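Local atomic coordinates of putative Outer membrane protein (Helicobacter pylori, PDB entry 6GW5), a protein that is the adhesin SabA, whose extracellular domain, the part described, probably attaches the bacterium to sialylated Lewis-type host glycans. Residues E10-L15 with S410-A415; Q17-V22 with Y399-E404; A242-Q247 with P255-D260; N360-L365 with D381-P386. All coordinates share one frame; numbering follows the deposited sequence.

Contact 1 of 4, residues E10-L15 with S410-A415; sequences EKYEQL and SQALAA
Leu413 pushes its forked end against the backbone of helix 3-32 at Tyr12 and Glu13, its CD1 reaching both residues and its CD2 only Glu13. Leu413 CD1 lies against the root of the tyrosine side chain, beside Tyr12 CB, and is 3.6 Å from Glu13 N. The other branch, CD2, rests on Glu13, 3.8 Å from the CA and 4.0 Å from the CG of that residue. Here the two side chains run at about a right angle: the glutamate chain, extended beyond CG, passes across the leucine fork, so its aliphatic part makes the contact. With Tyr12 CG anti to its carbonyl carbon (chi1 -78°), the ring goes past Leu413 toward the preceding residue, and Tyr12 CE2 comes 4.1 Å from Ala412 CB; both Leu413 and Ala412 meet the ring obliquely. The contact joins the first and last helices of the domain: helix 3-32, predicted to be coiled coil here, meets the terminal helix 403-415 in a roughly antiparallel crossing, with segment axes 9.9 Å apart and N-to-C directions 137° apart. Leu409 and Met416 also touch Tyr12, and Ile369 of helix 348-370 adds a third helix to its surroundings. The hydroxyl of the buried Tyr12 is hydrogen-bonded to Asn375 OD1, with weaker bonds to the backbone N of Gln376 and of Val377.

Contact 2 of 4, residues Q17-V22 with Y399-E404; sequences QYLNQV and YQINPE
Ile401 is the bump of this contact, pointing from its short strand into the hollow between Leu19 and Val22, one helical turn apart on helix 3-32. The tip, Ile401 CD1, settles over the main chain of that turn, 3.8 Å from Leu19 O, and meets Val22 CG1 at 4.2 Å. One carbon further back, Ile401 CG1 lies 4.2 Å from Leu19 CD2, which forms one wall of the hollow. Val22 is the other wall; its side chain and that of Ile401 lie alongside each other, pointing opposite ways. Val22 CG1 also acts as a knob of its own: anti to the backbone N (chi1 166°), it reaches the base of Tyr399, 4.0 Å from Tyr399 CB, and touches the ring obliquely. The tyrosine ring continues away from this methyl to stack with Tyr359. Strand 400-401 alternates, Ile401 facing the helix and Gln400 facing away, so one face of the two-stranded ribbon lies on the helix. Ile383 of the partner strand 383-384 touches Leu19, Val22, Tyr399 and Ile401, extending the same apolar layer. Side chain meets side chain here through carbon alone, and the one polar atom touched, Leu19 O, is met by a methyl. The packing of these four residues therefore probably rests on shape and burial of apolar surface, with the hydrogen bond from Lys26 NZ to Tyr399 O as a polar tie beside it.

Contact 3 of 4, residues A242-Q247 with P255-D260; sequences ASLQAQ and PKFAKD
Gln247 lays its amide flat over the ring of Phe257 in an amide-pi stack, the two planes 11° apart and Gln247 CD 3.7 Å above the ring plane, over its centre. Gln247 NE2 lies over the CD1 side, 3.5 Å from Phe257 CD1, and Gln247 OE1 over the opposite side, 4.0 Å from Phe257 CD2. The stem takes part as well: Gln247 CG makes a CH-pi contact with the same ring, 4.1 Å from its centroid and 23° off the normal. A bend at chi2 (-119°) folds the amide back over the ring instead of letting it run on past. Leu244 adds an apolar contact, its CD2 3.7 Å from Phe257 CD1 and 3.8 Å from Asp260 CB, so one methyl bridges two residues a helical turn apart. This is the connection between two long helices, 215-240 and 255-283: the irregular segment 242-247 passes alongside the first turns of the second helix, which presents Phe257 and Asp260 toward it. Phe257 stands out from that helix with CG anti to the backbone N, and Val38 and Leu42 of helix 35-54 also touch its side chain. Leu42 packs on Leu244 too. Segment 242-247 is in turn held to its surroundings by two polar bonds: Ser243 OG binds Leu240 O at the end of the preceding helix, and Asn39 ND2 binds Gln247 O.

Contact 4 of 4, residues N360-L365 with D381-P386; sequences NNAKNL and DIITLP
Helix 348-370 passes strand 383-384 with the CA atoms of Lys363 and Ile383 6.7 Å apart, the nearest backbone approach of the two segments. The strand belongs to a small two-stranded antiparallel ribbon, completed by strand 400-401, and this contact lays one face of it on the helix. Ile383 does the touching. Its CG2 meets Ala362 CB at 4.1 Å, methyl against methyl, and lies 4.4 Å from Lys363 N, so the small alanine lets the isoleucine come close to the helix backbone. Chi1 of -173° sends Ile383 CG1 anti to the strand nitrogen and leaves CG2 as the branch that faces Ala362. Ile383 and its strand neighbour Thr384 point to opposite sides of the ribbon, the threonine away from the helix. Ile401 and Tyr399 pack around Ile383, and on the helix Ala362 also touches Tyr18 of helix 3-32, which places the contact within a buried apolar layer. The aliphatic part of Lys363 lies at the exposed border of this layer. Its ammonium and the carboxylate of Asp381 carry opposite charges but do not meet, Lys363 NZ being 6.3 Å from Asp381 OD1.

Contacts 1, 2 and 4 cluster at the end of the elongated domain where both chain termini lie. The centres of contact 1 and contact 2 are about 13 Å apart, those of contact 1 and contact 4 about 16 Å, and those of contact 2 and contact 4 about 8 Å. Contacts 1 and 2 share helices 3-32 and 403-415; contacts 2 and 4 share the antiparallel ribbon of strands 383-384 and 400-401. Contact 3 stands apart, with centres 32 to 43 Å from the others. Along the chain, contacts 3 and 4 follow in series, nested inside contact 2 and then contact 1. The first and last helices are thereby tied together, consistent with an adhesin domain inserted into an interrupted membrane barrel.

Contact 1 of 4, residues E10-L15 with S410-A415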
loop_
_atom_site.group_PDB
_atom_site.type_symbol
_atom_site.label_atom_id
_atom_site.label_comp_id
_atom_site.label_asym_id
_atom_site.label_seq_id
_atom_site.Cartn_x
_atom_site.Cartn_y
_atom_site.Cartn_z
ATOM N N GLU A 10 -3.992 -42.584 -8.574
ATOM C CA GLU A 10 -3.644 -41.641 -7.523
ATOM C C GLU A 10 -2.147 -41.724 -7.194
ATOM O O GLU A 10 -1.573 -40.741 -6.724
ATOM C CB GLU A 10 -4.585 -41.644 -6.298
ATOM C CG GLU A 10 -5.176 -42.967 -5.789
ATOM C CD GLU A 10 -4.210 -43.734 -4.904
ATOM O OE1 GLU A 10 -4.636 -44.258 -3.841
ATOM O OE2 GLU A 10 -3.010 -43.786 -5.226
ATOM N N LYS A 11 -1.539 -42.886 -7.424
ATOM C CA LYS A 11 -0.095 -42.994 -7.356
ATOM C C LYS A 11 0.520 -42.166 -8.479
ATOM O O LYS A 11 1.513 -41.443 -8.269
ATOM C CB LYS A 11 0.347 -44.455 -7.378
ATOM C CG LYS A 11 -0.012 -45.120 -6.063
ATOM C CD LYS A 11 0.733 -46.399 -5.753
ATOM C CE LYS A 11 0.667 -46.568 -4.215
ATOM N NZ LYS A 11 1.437 -47.688 -3.615
ATOM N N TYR A 12 -0.099 -42.214 -9.654
ATOM C CA TYR A 12 0.402 -41.433 -10.772
ATOM C C TYR A 12 0.293 -39.960 -10.451
ATOM O O TYR A 12 1.236 -39.217 -10.670
ATOM C CB TYR A 12 -0.325 -41.745 -12.095
ATOM C CG TYR A 12 0.061 -43.025 -12.832
ATOM C CD1 TYR A 12 1.129 -43.832 -12.429
ATOM C CD2 TYR A 12 -0.664 -43.424 -13.961
ATOM C CE1 TYR A 12 1.456 -44.996 -13.118
ATOM C CE2 TYR A 12 -0.349 -44.593 -14.654
ATOM C CZ TYR A 12 0.721 -45.377 -14.241
ATOM O OH TYR A 12 1.037 -46.544 -14.921
ATOM N N GLU A 13 -0.858 -39.549 -9.938
ATOM C CA GLU A 13 -1.097 -38.140 -9.699
ATOM C C GLU A 13 -0.150 -37.629 -8.616
ATOM O O GLU A 13 0.288 -36.501 -8.637
ATOM C CB GLU A 13 -2.569 -37.883 -9.379
ATOM C CG GLU A 13 -3.001 -36.475 -9.739
ATOM C CD GLU A 13 -4.262 -35.968 -9.039
ATOM O OE1 GLU A 13 -5.044 -35.351 -9.783
ATOM O OE2 GLU A 13 -4.493 -36.146 -7.797
ATOM N N GLN A 14 0.220 -38.508 -7.713
ATOM C CA GLN A 14 1.106 -38.139 -6.638
ATOM C C GLN A 14 2.564 -38.015 -7.082
ATOM O O GLN A 14 3.290 -37.148 -6.616
ATOM C CB GLN A 14 1.013 -39.143 -5.490
ATOM C CG GLN A 14 0.698 -38.497 -4.167
ATOM C CD GLN A 14 1.911 -38.111 -3.408
ATOM O OE1 GLN A 14 2.710 -38.971 -3.129
ATOM N NE2 GLN A 14 2.064 -36.847 -3.067
ATOM N N LEU A 15 2.999 -38.913 -7.947
ATOM C CA LEU A 15 4.348 -38.845 -8.468
ATOM C C LEU A 15 4.510 -37.560 -9.294
ATOM O O LEU A 15 5.512 -36.850 -9.216
ATOM C CB LEU A 15 4.651 -40.082 -9.307
ATOM C CG LEU A 15 5.976 -40.065 -10.077
ATOM C CD1 LEU A 15 7.169 -39.971 -9.149
ATOM C CD2 LEU A 15 6.103 -41.310 -10.943
ATOM N N SER A 410 2.139 -37.915 -17.723
ATOM C CA SER A 410 1.069 -36.950 -17.868
ATOM C C SER A 410 -0.024 -37.381 -18.843
ATOM O O SER A 410 -1.212 -37.246 -18.555
ATOM C CB SER A 410 1.646 -35.621 -18.274
ATOM O OG SER A 410 0.578 -34.765 -18.580
ATOM N N GLN A 411 0.402 -37.910 -19.984
ATOM C CA GLN A 411 -0.507 -38.444 -20.976
ATOM C C GLN A 411 -1.352 -39.572 -20.390
ATOM O O GLN A 411 -2.544 -39.622 -20.642
ATOM C CB GLN A 411 0.234 -38.854 -22.245
ATOM C CG GLN A 411 -0.661 -38.997 -23.477
ATOM C CD GLN A 411 -1.306 -37.676 -23.990
ATOM O OE1 GLN A 411 -2.181 -37.157 -23.318
ATOM N NE2 GLN A 411 -0.910 -37.162 -25.184
ATOM N N ALA A 412 -0.759 -40.443 -19.578
ATOM C CA ALA A 412 -1.535 -41.493 -18.866
ATOM C C ALA A 412 -2.529 -40.943 -17.821
ATOM O O ALA A 412 -3.644 -41.442 -17.693
ATOM C CB ALA A 412 -0.610 -42.514 -18.213
ATOM N N LEU A 413 -2.131 -39.913 -17.093
ATOM C CA LEU A 413 -3.041 -39.244 -16.195
ATOM C C LEU A 413 -4.251 -38.646 -16.962
ATOM O O LEU A 413 -5.391 -38.711 -16.492
ATOM C CB LEU A 413 -2.276 -38.162 -15.399
ATOM C CG LEU A 413 -2.352 -38.034 -13.874
ATOM C CD1 LEU A 413 -2.340 -39.382 -13.194
ATOM C CD2 LEU A 413 -1.243 -37.123 -13.318
ATOM N N ALA A 414 -3.999 -38.086 -18.146
ATOM C CA ALA A 414 -5.025 -37.399 -18.958
ATOM C C ALA A 414 -6.006 -38.388 -19.606
ATOM O O ALA A 414 -7.209 -38.130 -19.684
ATOM C CB ALA A 414 -4.348 -36.547 -20.027
ATOM N N ALA A 415 -5.455 -39.510 -20.070
ATOM C CA ALA A 415 -6.222 -40.659 -20.533
ATOM C C ALA A 415 -7.104 -41.211 -19.433
ATOM O O ALA A 415 -8.253 -41.550 -19.674
ATOM C CB ALA A 415 -5.292 -41.749 -21.012
#

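Contact 2 of 4, residues Q17-V22 with Y399-E404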
loop_
_atom_site.group_PDB
_atom_site.type_symbol
_atom_site.label_atom_id
_atom_site.label_comp_id
_atom_site.label_asym_id
_atom_site.label_seq_id
_atom_site.Cartn_x
_atom_site.Cartn_y
_atom_site.Cartn_z
ATOM N N GLN A 17 2.849 -34.895 -8.970
ATOM C CA GLN A 17 2.938 -33.757 -8.109
ATOM C C GLN A 17 4.344 -33.659 -7.527
ATOM O O GLN A 17 4.897 -32.582 -7.521
ATOM C CB GLN A 17 1.737 -33.587 -7.147
ATOM C CG GLN A 17 2.020 -33.549 -5.646
ATOM C CD GLN A 17 2.939 -32.433 -5.129
ATOM O OE1 GLN A 17 3.876 -32.761 -4.425
ATOM N NE2 GLN A 17 2.697 -31.160 -5.454
ATOM N N TYR A 18 4.953 -34.759 -7.102
ATOM C CA TYR A 18 6.328 -34.660 -6.546
ATOM C C TYR A 18 7.282 -34.044 -7.579
ATOM O O TYR A 18 8.201 -33.294 -7.229
ATOM C CB TYR A 18 6.887 -36.016 -6.095
ATOM C CG TYR A 18 6.282 -36.662 -4.850
ATOM C CD1 TYR A 18 5.968 -35.915 -3.701
ATOM C CD2 TYR A 18 6.112 -38.059 -4.791
ATOM C CE1 TYR A 18 5.445 -36.525 -2.568
ATOM C CE2 TYR A 18 5.622 -38.678 -3.657
ATOM C CZ TYR A 18 5.281 -37.912 -2.554
ATOM O OH TYR A 18 4.758 -38.534 -1.437
ATOM N N LEU A 19 7.080 -34.408 -8.841
ATOM C CA LEU A 19 7.946 -33.940 -9.911
ATOM C C LEU A 19 7.737 -32.462 -10.168
ATOM O O LEU A 19 8.659 -31.760 -10.512
ATOM C CB LEU A 19 7.705 -34.730 -11.181
ATOM C CG LEU A 19 7.998 -36.228 -11.070
ATOM C CD1 LEU A 19 7.650 -36.946 -12.370
ATOM C CD2 LEU A 19 9.439 -36.540 -10.684
ATOM N N ASN A 20 6.528 -31.975 -10.030
ATOM C CA ASN A 20 6.308 -30.558 -10.232
ATOM C C ASN A 20 6.952 -29.792 -9.139
ATOM O O ASN A 20 7.473 -28.715 -9.364
ATOM C CB ASN A 20 4.827 -30.241 -10.281
ATOM C CG ASN A 20 4.229 -30.513 -11.648
ATOM O OD1 ASN A 20 3.741 -31.567 -11.903
ATOM N ND2 ASN A 20 4.319 -29.560 -12.526
ATOM N N GLN A 21 6.890 -30.382 -7.944
ATOM C CA GLN A 21 7.421 -29.812 -6.721
ATOM C C GLN A 21 8.946 -29.705 -6.854
ATOM O O GLN A 21 9.540 -28.688 -6.564
ATOM C CB GLN A 21 7.001 -30.723 -5.535
ATOM C CG GLN A 21 7.222 -30.162 -4.153
ATOM C CD GLN A 21 6.195 -29.112 -3.716
ATOM O OE1 GLN A 21 5.096 -28.967 -4.300
ATOM N NE2 GLN A 21 6.530 -28.397 -2.671
ATOM N N VAL A 22 9.580 -30.769 -7.298
ATOM C CA VAL A 22 10.995 -30.712 -7.427
ATOM C C VAL A 22 11.404 -29.618 -8.405
ATOM O O VAL A 22 12.321 -28.847 -8.113
ATOM C CB VAL A 22 11.538 -32.073 -7.855
ATOM C CG1 VAL A 22 12.994 -31.949 -8.321
ATOM C CG2 VAL A 22 11.400 -33.049 -6.692
ATOM N N TYR A 399 18.343 -32.066 -9.483
ATOM C CA TYR A 399 17.765 -33.350 -9.904
ATOM C C TYR A 399 17.362 -33.291 -11.355
ATOM O O TYR A 399 16.939 -32.244 -11.800
ATOM C CB TYR A 399 16.535 -33.682 -9.064
ATOM C CG TYR A 399 16.905 -33.900 -7.636
ATOM C CD1 TYR A 399 17.470 -35.097 -7.239
ATOM C CD2 TYR A 399 16.715 -32.911 -6.679
ATOM C CE1 TYR A 399 17.851 -35.303 -5.923
ATOM C CE2 TYR A 399 17.070 -33.107 -5.359
ATOM C CZ TYR A 399 17.653 -34.288 -4.990
ATOM O OH TYR A 399 18.010 -34.491 -3.686
ATOM N N GLN A 400 17.509 -34.392 -12.089
ATOM C CA GLN A 400 17.042 -34.448 -13.488
ATOM C C GLN A 400 15.840 -35.278 -13.558
ATOM O O GLN A 400 15.810 -36.391 -13.081
ATOM C CB GLN A 400 18.091 -34.979 -14.475
ATOM C CG GLN A 400 19.360 -34.111 -14.550
ATOM C CD GLN A 400 19.150 -32.571 -14.757
ATOM O OE1 GLN A 400 19.352 -31.765 -13.842
ATOM N NE2 GLN A 400 18.818 -32.171 -15.976
ATOM N N ILE A 401 14.811 -34.686 -14.103
ATOM C CA ILE A 401 13.590 -35.388 -14.400
ATOM C C ILE A 401 13.577 -35.706 -15.885
ATOM O O ILE A 401 13.632 -34.814 -16.731
ATOM C CB ILE A 401 12.381 -34.500 -14.064
ATOM C CG1 ILE A 401 12.345 -34.221 -12.549
ATOM C CG2 ILE A 401 11.064 -35.139 -14.547
ATOM C CD1 ILE A 401 11.811 -32.868 -12.221
ATOM N N ASN A 402 13.456 -36.978 -16.187
ATOM C CA ASN A 402 13.373 -37.437 -17.558
ATOM C C ASN A 402 12.113 -36.931 -18.257
ATOM O O ASN A 402 11.003 -37.264 -17.863
ATOM C CB ASN A 402 13.390 -38.965 -17.588
ATOM C CG ASN A 402 13.480 -39.507 -18.992
ATOM O OD1 ASN A 402 12.587 -39.294 -19.821
ATOM N ND2 ASN A 402 14.566 -40.178 -19.283
ATOM N N PRO A 403 12.273 -36.133 -19.305
ATOM C CA PRO A 403 11.060 -35.531 -19.885
ATOM C C PRO A 403 10.156 -36.469 -20.698
ATOM O O PRO A 403 8.957 -36.220 -20.738
ATOM C CB PRO A 403 11.622 -34.419 -20.763
ATOM C CG PRO A 403 12.980 -34.907 -21.141
ATOM C CD PRO A 403 13.504 -35.678 -19.978
ATOM N N GLU A 404 10.712 -37.494 -21.362
ATOM C CA GLU A 404 9.872 -38.511 -22.078
ATOM C C GLU A 404 8.957 -39.185 -21.068
ATOM O O GLU A 404 7.755 -39.260 -21.254
ATOM C CB GLU A 404 10.635 -39.645 -22.842
ATOM C CG GLU A 404 12.090 -39.440 -23.259
ATOM C CD GLU A 404 12.327 -38.250 -24.200
ATOM O OE1 GLU A 404 13.336 -37.549 -23.959
ATOM O OE2 GLU A 404 11.545 -37.997 -25.167
#

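Contact 3 of 4, residues A242-Q247 with P255-D260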
loop_
_atom_site.group_PDB
_atom_site.type_symbol
_atom_site.label_atom_id
_atom_site.label_comp_id
_atom_site.label_asym_id
_atom_site.label_seq_id
_atom_site.Cartn_x
_atom_site.Cartn_y
_atom_site.Cartn_z
ATOM N N ALA A 242 20.875 -0.445 6.990
ATOM C CA ALA A 242 22.303 -0.216 7.273
ATOM C C ALA A 242 23.071 -1.485 7.652
ATOM O O ALA A 242 24.284 -1.542 7.403
ATOM C CB ALA A 242 22.471 0.837 8.364
ATOM N N SER A 243 22.373 -2.475 8.236
ATOM C CA SER A 243 22.979 -3.754 8.645
ATOM C C SER A 243 23.002 -4.858 7.556
ATOM O O SER A 243 23.459 -5.986 7.829
ATOM C CB SER A 243 22.252 -4.277 9.881
ATOM O OG SER A 243 20.878 -4.452 9.590
ATOM N N LEU A 244 22.540 -4.529 6.339
ATOM C CA LEU A 244 22.475 -5.451 5.178
ATOM C C LEU A 244 23.382 -4.963 4.043
ATOM O O LEU A 244 23.114 -3.940 3.467
ATOM C CB LEU A 244 21.038 -5.500 4.643
ATOM C CG LEU A 244 20.022 -6.377 5.348
ATOM C CD1 LEU A 244 18.575 -6.008 5.044
ATOM C CD2 LEU A 244 20.264 -7.803 4.954
ATOM N N GLN A 245 24.437 -5.679 3.681
ATOM C CA GLN A 245 25.224 -5.277 2.473
ATOM C C GLN A 245 25.227 -6.377 1.418
ATOM O O GLN A 245 25.078 -7.569 1.748
ATOM C CB GLN A 245 26.678 -4.873 2.777
ATOM C CG GLN A 245 26.876 -3.966 3.970
ATOM C CD GLN A 245 28.317 -3.515 4.058
ATOM O OE1 GLN A 245 29.226 -4.337 3.920
ATOM N NE2 GLN A 245 28.541 -2.208 4.271
ATOM N N ALA A 246 25.465 -5.967 0.161
ATOM C CA ALA A 246 25.603 -6.886 -0.984
ATOM C C ALA A 246 26.708 -7.919 -0.724
ATOM O O ALA A 246 27.804 -7.564 -0.300
ATOM C CB ALA A 246 25.882 -6.124 -2.286
ATOM N N GLN A 247 26.384 -9.190 -0.931
ATOM C CA GLN A 247 27.312 -10.292 -0.707
ATOM C C GLN A 247 28.279 -10.325 -1.937
ATOM O O GLN A 247 27.849 -10.102 -3.055
ATOM C CB GLN A 247 26.508 -11.609 -0.492
ATOM C CG GLN A 247 25.281 -11.483 0.444
ATOM C CD GLN A 247 25.337 -12.370 1.697
ATOM O OE1 GLN A 247 25.159 -13.597 1.625
ATOM N NE2 GLN A 247 25.616 -11.755 2.842
ATOM N N PRO A 255 22.729 -17.253 8.116
ATOM C CA PRO A 255 21.335 -17.308 8.618
ATOM C C PRO A 255 20.791 -15.934 9.090
ATOM O O PRO A 255 19.581 -15.691 8.976
ATOM C CB PRO A 255 21.410 -18.326 9.771
ATOM C CG PRO A 255 22.511 -19.251 9.362
ATOM C CD PRO A 255 23.513 -18.419 8.587
ATOM N N LYS A 256 21.679 -15.057 9.593
ATOM C CA LYS A 256 21.313 -13.667 9.932
ATOM C C LYS A 256 20.855 -12.830 8.707
ATOM O O LYS A 256 19.794 -12.214 8.739
ATOM C CB LYS A 256 22.414 -12.941 10.746
ATOM C CG LYS A 256 21.815 -11.684 11.448
ATOM C CD LYS A 256 22.477 -11.074 12.682
ATOM C CE LYS A 256 21.900 -9.669 12.929
ATOM N NZ LYS A 256 21.894 -9.255 14.357
ATOM N N PHE A 257 21.609 -12.885 7.612
ATOM C CA PHE A 257 21.193 -12.275 6.345
ATOM C C PHE A 257 19.858 -12.808 5.814
ATOM O O PHE A 257 19.002 -12.065 5.310
ATOM C CB PHE A 257 22.301 -12.514 5.307
ATOM C CG PHE A 257 22.064 -11.872 3.947
ATOM C CD1 PHE A 257 22.414 -10.549 3.722
ATOM C CD2 PHE A 257 21.547 -12.609 2.890
ATOM C CE1 PHE A 257 22.245 -9.971 2.475
ATOM C CE2 PHE A 257 21.378 -12.039 1.642
ATOM C CZ PHE A 257 21.724 -10.721 1.427
ATOM N N ALA A 258 19.699 -14.120 5.853
ATOM C CA ALA A 258 18.498 -14.710 5.275
ATOM C C ALA A 258 17.290 -14.171 6.000
ATOM O O ALA A 258 16.347 -13.815 5.366
ATOM C CB ALA A 258 18.553 -16.240 5.298
ATOM N N LYS A 259 17.348 -14.064 7.324
ATOM C CA LYS A 259 16.220 -13.545 8.107
ATOM C C LYS A 259 15.987 -12.069 7.851
ATOM O O LYS A 259 14.863 -11.630 7.711
ATOM C CB LYS A 259 16.419 -13.753 9.622
ATOM C CG LYS A 259 15.830 -15.078 10.112
ATOM C CD LYS A 259 16.722 -15.889 11.071
ATOM C CE LYS A 259 16.383 -17.397 11.008
ATOM N NZ LYS A 259 14.986 -17.752 11.399
ATOM N N ASP A 260 17.059 -11.313 7.799
ATOM C CA ASP A 260 16.940 -9.874 7.695
ATOM C C ASP A 260 16.448 -9.408 6.351
ATOM O O ASP A 260 15.638 -8.530 6.275
ATOM C CB ASP A 260 18.309 -9.203 7.946
ATOM C CG ASP A 260 18.757 -9.286 9.414
ATOM O OD1 ASP A 260 17.951 -9.717 10.304
ATOM O OD2 ASP A 260 19.933 -8.919 9.647
#

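Contact 4 of 4, residues N360-L365 with D381-P386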
loop_
_atom_site.group_PDB
_atom_site.type_symbol
_atom_site.label_atom_id
_atom_site.label_comp_id
_atom_site.label_asym_id
_atom_site.label_seq_id
_atom_site.Cartn_x
_atom_site.Cartn_y
_atom_site.Cartn_z
ATOM N N ASN A 360 13.375 -38.278 -2.607
ATOM C CA ASN A 360 13.308 -39.599 -2.006
ATOM C C ASN A 360 11.913 -40.190 -2.091
ATOM O O ASN A 360 11.741 -41.302 -2.585
ATOM C CB ASN A 360 13.865 -39.569 -0.616
ATOM C CG ASN A 360 15.377 -39.655 -0.630
ATOM O OD1 ASN A 360 15.974 -40.648 -1.050
ATOM N ND2 ASN A 360 16.002 -38.615 -0.221
ATOM N N ASN A 361 10.911 -39.379 -1.772
ATOM C CA ASN A 361 9.525 -39.804 -1.941
ATOM C C ASN A 361 9.221 -40.184 -3.353
ATOM O O ASN A 361 8.570 -41.183 -3.589
ATOM C CB ASN A 361 8.508 -38.757 -1.447
ATOM C CG ASN A 361 8.506 -38.622 0.073
ATOM O OD1 ASN A 361 8.765 -39.570 0.822
ATOM N ND2 ASN A 361 8.238 -37.445 0.530
ATOM N N ALA A 362 9.706 -39.382 -4.288
ATOM C CA ALA A 362 9.431 -39.641 -5.691
ATOM C C ALA A 362 10.122 -40.909 -6.157
ATOM O O ALA A 362 9.541 -41.670 -6.912
ATOM C CB ALA A 362 9.830 -38.469 -6.534
ATOM N N LYS A 363 11.335 -41.145 -5.665
ATOM C CA LYS A 363 12.150 -42.298 -6.069
ATOM C C LYS A 363 11.521 -43.617 -5.553
ATOM O O LYS A 363 11.351 -44.562 -6.308
ATOM C CB LYS A 363 13.556 -42.081 -5.516
ATOM C CG LYS A 363 14.674 -43.127 -5.728
ATOM C CD LYS A 363 15.893 -42.761 -4.860
ATOM C CE LYS A 363 17.298 -43.014 -5.416
ATOM N NZ LYS A 363 17.701 -44.448 -5.365
ATOM N N ASN A 364 11.098 -43.617 -4.288
ATOM C CA ASN A 364 10.428 -44.750 -3.659
ATOM C C ASN A 364 9.076 -45.019 -4.260
ATOM O O ASN A 364 8.731 -46.161 -4.530
ATOM C CB ASN A 364 10.250 -44.529 -2.161
ATOM C CG ASN A 364 11.571 -44.485 -1.420
ATOM O OD1 ASN A 364 12.538 -45.166 -1.788
ATOM N ND2 ASN A 364 11.629 -43.672 -0.360
ATOM N N LEU A 365 8.329 -43.969 -4.522
ATOM C CA LEU A 365 7.033 -44.111 -5.170
ATOM C C LEU A 365 7.169 -44.689 -6.605
ATOM O O LEU A 365 6.408 -45.573 -7.004
ATOM C CB LEU A 365 6.285 -42.763 -5.190
ATOM C CG LEU A 365 4.884 -42.764 -5.798
ATOM C CD1 LEU A 365 4.047 -43.865 -5.181
ATOM C CD2 LEU A 365 4.219 -41.428 -5.581
ATOM N N ASP A 381 14.022 -44.612 -12.794
ATOM C CA ASP A 381 14.929 -43.483 -12.896
ATOM C C ASP A 381 14.264 -42.232 -13.544
ATOM O O ASP A 381 14.919 -41.431 -14.205
ATOM C CB ASP A 381 16.190 -43.893 -13.683
ATOM C CG ASP A 381 17.120 -44.860 -12.900
ATOM O OD1 ASP A 381 17.076 -44.954 -11.654
ATOM O OD2 ASP A 381 17.906 -45.539 -13.567
ATOM N N ILE A 382 12.956 -42.070 -13.367
ATOM C CA ILE A 382 12.284 -40.877 -13.875
ATOM C C ILE A 382 12.883 -39.609 -13.242
ATOM O O ILE A 382 12.921 -38.547 -13.850
ATOM C CB ILE A 382 10.750 -40.940 -13.622
ATOM C CG1 ILE A 382 10.025 -39.799 -14.338
ATOM C CG2 ILE A 382 10.383 -40.898 -12.132
ATOM C CD1 ILE A 382 8.556 -40.109 -14.550
ATOM N N ILE A 383 13.349 -39.732 -12.012
ATOM C CA ILE A 383 14.120 -38.691 -11.376
ATOM C C ILE A 383 15.414 -39.243 -10.813
ATOM O O ILE A 383 15.439 -40.223 -10.115
ATOM C CB ILE A 383 13.289 -37.960 -10.290
ATOM C CG1 ILE A 383 14.053 -36.758 -9.741
ATOM C CG2 ILE A 383 12.943 -38.897 -9.152
ATOM C CD1 ILE A 383 13.181 -35.831 -8.925
ATOM N N THR A 384 16.461 -38.477 -11.013
ATOM C CA THR A 384 17.815 -38.883 -10.770
ATOM C C THR A 384 18.658 -37.731 -10.326
ATOM O O THR A 384 18.271 -36.590 -10.506
ATOM C CB THR A 384 18.303 -39.384 -12.137
ATOM O OG1 THR A 384 18.413 -40.792 -12.041
ATOM C CG2 THR A 384 19.594 -38.722 -12.633
ATOM N N LEU A 385 19.797 -38.016 -9.714
ATOM C CA LEU A 385 20.747 -36.986 -9.322
ATOM C C LEU A 385 22.099 -37.291 -9.946
ATOM O O LEU A 385 22.869 -38.090 -9.417
ATOM C CB LEU A 385 20.875 -36.837 -7.790
ATOM C CG LEU A 385 21.879 -35.736 -7.354
ATOM C CD1 LEU A 385 21.406 -34.357 -7.801
ATOM C CD2 LEU A 385 22.163 -35.733 -5.850
ATOM N N PRO A 386 22.393 -36.621 -11.047
ATOM C CA PRO A 386 23.609 -36.869 -11.792
ATOM C C PRO A 386 24.887 -36.776 -10.971
ATOM O O PRO A 386 25.077 -35.836 -10.202
ATOM C CB PRO A 386 23.580 -35.778 -12.895
ATOM C CG PRO A 386 22.137 -35.550 -13.112
ATOM C CD PRO A 386 21.549 -35.622 -11.728
#